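Local structure of putative flavoprotein (Bacteroides eggerthii, 4ICI) at residues L17-S22 / D41-A46. The protein binds flavin mononucleotide in a flavodoxin-like fold and probably serves in electron transfer or another redox reaction. Residues are numbered along the deposited sequence; the frame is centred on the assembly and turned at random.
Sequences LVAYFS and DLYPIA. With FMN (flavin mononucleotide), chain B; EDO (1,2-ethanediol), chain E; EDO (1,2-ethanediol), chain G.
Strands 17-20 and 41-44 run parallel, their axes 4.6 Å apart at an angle of 19°, with Val18 and Tyr20 making the four backbone hydrogen bonds from the first: Val18 N to Asp41 O, Tyr43 N to Val18 O, Tyr20 N to Tyr43 O and Ile45 N to Tyr20 O, the last 2.7 Å long and nearly straight at 173°. The Tyr20 ring shares a face with Val18, Leu42 and Pro44. With chi1 at 69°, Tyr20 CG sits between the backbone N and the carbonyl carbon, and the ring leans across the neighbouring strand. Pro44 CA lies over one ring face, a CH-pi contact 4.1 Å from the centroid, while Pro44 CG comes within 3.3 Å of Tyr20 OH, which also hydrogen-bonds an ethanediol probably from the crystallisation liquor. Leu42 CD2 meets Tyr20 CE1 at 3.8 Å, and Leu42 CD1 reaches Val18 CB. A serine in place of Tyr20 would probably strip Pro44 of the ring face and leave a gap beside Leu42 CD2. On the other face, Leu17 CD1 packs 3.7 Å from Tyr43 CB, and Ala19 CB touches the edge of the Tyr43 ring, whose hydroxyl bonds to Ser80 O. In the loop after the first strand, where flavodoxins typically bind the phosphate, Ser22 OG hydrogen-bonds FMN O2P at 2.6 Å; Thr24, Thr26 and Thr27 also bind FMN. Crossover helix 26-38 packs on Val18 and Tyr20, helix 104-112 on Ala19, on the opposite face, and on Ile45; strand 90-96 continues the sheet beyond Leu17 and Ala19.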
loop_
_atom_site.group_PDB
_atom_site.type_symbol
_atom_site.label_atom_id
_atom_site.label_comp_id
_atom_site.label_asym_id
_atom_site.label_seq_id
_atom_site.Cartn_x
_atom_site.Cartn_y
_atom_site.Cartn_z
ATOM N N LEU A 17 5.345 -5.548 -9.442
ATOM C CA LEU A 17 4.200 -5.939 -8.647
ATOM C C LEU A 17 3.521 -4.727 -8.057
ATOM O O LEU A 17 4.197 -3.799 -7.574
ATOM C CB LEU A 17 4.645 -6.836 -7.499
ATOM C CG LEU A 17 3.557 -7.428 -6.606
ATOM C CD1 LEU A 17 2.642 -8.374 -7.411
ATOM C CD2 LEU A 17 4.177 -8.109 -5.394
ATOM N N VAL A 18 2.190 -4.736 -8.139
ATOM C CA VAL A 18 1.333 -3.757 -7.480
ATOM C C VAL A 18 0.613 -4.501 -6.355
ATOM O O VAL A 18 -0.369 -5.202 -6.603
ATOM C CB VAL A 18 0.377 -3.042 -8.472
ATOM C CG1 VAL A 18 -0.503 -2.029 -7.765
ATOM C CG2 VAL A 18 1.139 -2.420 -9.661
ATOM N N ALA A 19 1.139 -4.366 -5.150
ATOM C CA ALA A 19 0.520 -4.936 -3.954
ATOM C C ALA A 19 -0.374 -3.876 -3.337
ATOM O O ALA A 19 -0.015 -2.696 -3.315
ATOM C CB ALA A 19 1.612 -5.405 -2.949
ATOM N N TYR A 20 -1.537 -4.280 -2.831
ATOM C CA TYR A 20 -2.430 -3.305 -2.249
ATOM C C TYR A 20 -3.379 -3.907 -1.252
ATOM O O TYR A 20 -3.798 -5.067 -1.412
ATOM C CB TYR A 20 -3.220 -2.542 -3.343
ATOM C CG TYR A 20 -4.217 -3.425 -4.034
ATOM C CD1 TYR A 20 -3.843 -4.279 -5.075
ATOM C CD2 TYR A 20 -5.519 -3.488 -3.581
ATOM C CE1 TYR A 20 -4.771 -5.118 -5.681
ATOM C CE2 TYR A 20 -6.428 -4.320 -4.163
ATOM C CZ TYR A 20 -6.054 -5.136 -5.216
ATOM O OH TYR A 20 -6.986 -5.980 -5.807
ATOM N N PHE A 21 -3.726 -3.095 -0.265
ATOM C CA PHE A 21 -4.833 -3.374 0.638
ATOM C C PHE A 21 -5.965 -2.399 0.309
ATOM O O PHE A 21 -5.746 -1.201 0.091
ATOM C CB PHE A 21 -4.368 -3.171 2.086
ATOM C CG PHE A 21 -5.486 -3.178 3.108
ATOM C CD1 PHE A 21 -6.295 -4.282 3.270
ATOM C CD2 PHE A 21 -5.705 -2.084 3.899
ATOM C CE1 PHE A 21 -7.313 -4.270 4.181
ATOM C CE2 PHE A 21 -6.717 -2.074 4.820
ATOM C CZ PHE A 21 -7.533 -3.182 4.955
ATOM N N SER A 22 -7.183 -2.931 0.265
ATOM C CA SER A 22 -8.364 -2.125 0.050
ATOM C C SER A 22 -9.492 -2.695 0.888
ATOM O O SER A 22 -9.819 -3.882 0.770
ATOM C CB SER A 22 -8.743 -2.138 -1.415
ATOM O OG SER A 22 -9.847 -1.277 -1.680
ATOM N N ASP A 41 1.793 -7.027 -12.405
ATOM C CA ASP A 41 0.944 -8.000 -11.729
ATOM C C ASP A 41 0.335 -7.314 -10.527
ATOM O O ASP A 41 0.988 -6.482 -9.931
ATOM C CB ASP A 41 1.799 -9.175 -11.236
ATOM C CG ASP A 41 2.320 -10.067 -12.364
ATOM O OD1 ASP A 41 1.755 -10.035 -13.475
ATOM O OD2 ASP A 41 3.290 -10.829 -12.124
ATOM N N LEU A 42 -0.895 -7.678 -10.163
ATOM C CA LEU A 42 -1.515 -7.187 -8.942
ATOM C C LEU A 42 -1.590 -8.285 -7.891
ATOM O O LEU A 42 -1.886 -9.437 -8.230
ATOM C CB LEU A 42 -2.924 -6.641 -9.190
ATOM C CG LEU A 42 -3.036 -5.125 -9.353
ATOM C CD1 LEU A 42 -2.286 -4.710 -10.561
ATOM C CD2 LEU A 42 -4.532 -4.683 -9.434
ATOM N N TYR A 43 -1.335 -7.905 -6.634
ATOM C CA TYR A 43 -1.429 -8.779 -5.483
ATOM C C TYR A 43 -2.322 -8.092 -4.437
ATOM O O TYR A 43 -1.893 -7.168 -3.737
ATOM C CB TYR A 43 -0.046 -9.079 -4.907
ATOM C CG TYR A 43 -0.052 -9.726 -3.521
ATOM C CD1 TYR A 43 -0.634 -10.966 -3.301
ATOM C CD2 TYR A 43 0.555 -9.101 -2.460
ATOM C CE1 TYR A 43 -0.636 -11.544 -2.025
ATOM C CE2 TYR A 43 0.554 -9.679 -1.192
ATOM C CZ TYR A 43 -0.039 -10.881 -0.992
ATOM O OH TYR A 43 -0.005 -11.438 0.290
ATOM N N PRO A 44 -3.593 -8.533 -4.338
ATOM C CA PRO A 44 -4.424 -8.059 -3.265
ATOM C C PRO A 44 -3.927 -8.635 -1.924
ATOM O O PRO A 44 -3.778 -9.858 -1.755
ATOM C CB PRO A 44 -5.812 -8.583 -3.623
ATOM C CG PRO A 44 -5.740 -8.967 -5.108
ATOM C CD PRO A 44 -4.319 -9.431 -5.259
ATOM N N ILE A 45 -3.671 -7.739 -0.980
ATOM C CA ILE A 45 -3.276 -8.109 0.380
ATOM C C ILE A 45 -4.579 -8.379 1.126
ATOM O O ILE A 45 -5.263 -7.428 1.525
ATOM C CB ILE A 45 -2.484 -6.966 1.062
ATOM C CG1 ILE A 45 -1.179 -6.628 0.276
ATOM C CG2 ILE A 45 -2.190 -7.328 2.510
ATOM C CD1 ILE A 45 -0.490 -5.303 0.693
ATOM N N ALA A 46 -4.937 -9.663 1.253
ATOM C CA ALA A 46 -6.229 -10.047 1.783
ATOM C C ALA A 46 -6.123 -10.349 3.267
ATOM O O ALA A 46 -5.348 -11.216 3.681
ATOM C CB ALA A 46 -6.791 -11.281 1.058
HETATM N N1 FMN B . -9.104 9.782 4.874
HETATM C C2 FMN B . -8.253 10.848 5.028
HETATM O O2 FMN B . -8.211 11.708 4.151
HETATM N N3 FMN B . -7.469 10.944 6.170
HETATM C C4 FMN B . -7.531 10.024 7.203
HETATM O O4 FMN B . -6.740 10.183 8.151
HETATM C C4A FMN B . -8.429 8.953 7.063
HETATM N N5 FMN B . -8.561 7.995 8.092
HETATM C C5A FMN B . -9.442 6.926 7.881
HETATM C C6 FMN B . -9.566 5.941 8.870
HETATM C C7 FMN B . -10.407 4.872 8.692
HETATM C C7M FMN B . -10.492 3.800 9.737
HETATM C C8 FMN B . -11.141 4.739 7.526
HETATM C C8M FMN B . -12.081 3.570 7.344
HETATM C C9 FMN B . -11.034 5.716 6.544
HETATM C C9A FMN B . -10.167 6.816 6.696
HETATM N N10 FMN B . -10.042 7.799 5.701
HETATM C C10 FMN B . -9.178 8.851 5.884
HETATM C "C1'" FMN B . -10.796 7.656 4.405
HETATM C "C2'" FMN B . -10.051 6.632 3.503
HETATM O "O2'" FMN B . -8.675 6.887 3.359
HETATM C "C3'" FMN B . -10.605 6.636 2.064
HETATM O "O3'" FMN B . -12.067 6.570 2.086
HETATM C "C4'" FMN B . -9.985 5.537 1.149
HETATM O "O4'" FMN B . -10.240 5.924 -0.180
HETATM C "C5'" FMN B . -10.697 4.156 1.406
HETATM O "O5'" FMN B . -10.057 3.248 0.547
HETATM P P FMN B . -10.578 1.752 0.322
HETATM O O1P FMN B . -11.965 1.911 -0.324
HETATM O O2P FMN B . -9.590 1.031 -0.463
HETATM O O3P FMN B . -10.704 1.029 1.667
HETATM C C1 EDO E . -8.024 -7.854 -0.869
HETATM O O1 EDO E . -8.929 -8.071 0.226
HETATM C C2 EDO E . -7.381 -6.455 -0.901
HETATM O O2 EDO E . -7.175 -5.889 0.369
HETATM C C1 EDO G . -9.435 -5.907 -4.114
HETATM O O1 EDO G . -9.063 -6.995 -4.961
HETATM C C2 EDO G . -10.922 -5.621 -3.830
HETATM O O2 EDO G . -11.748 -5.064 -4.902
#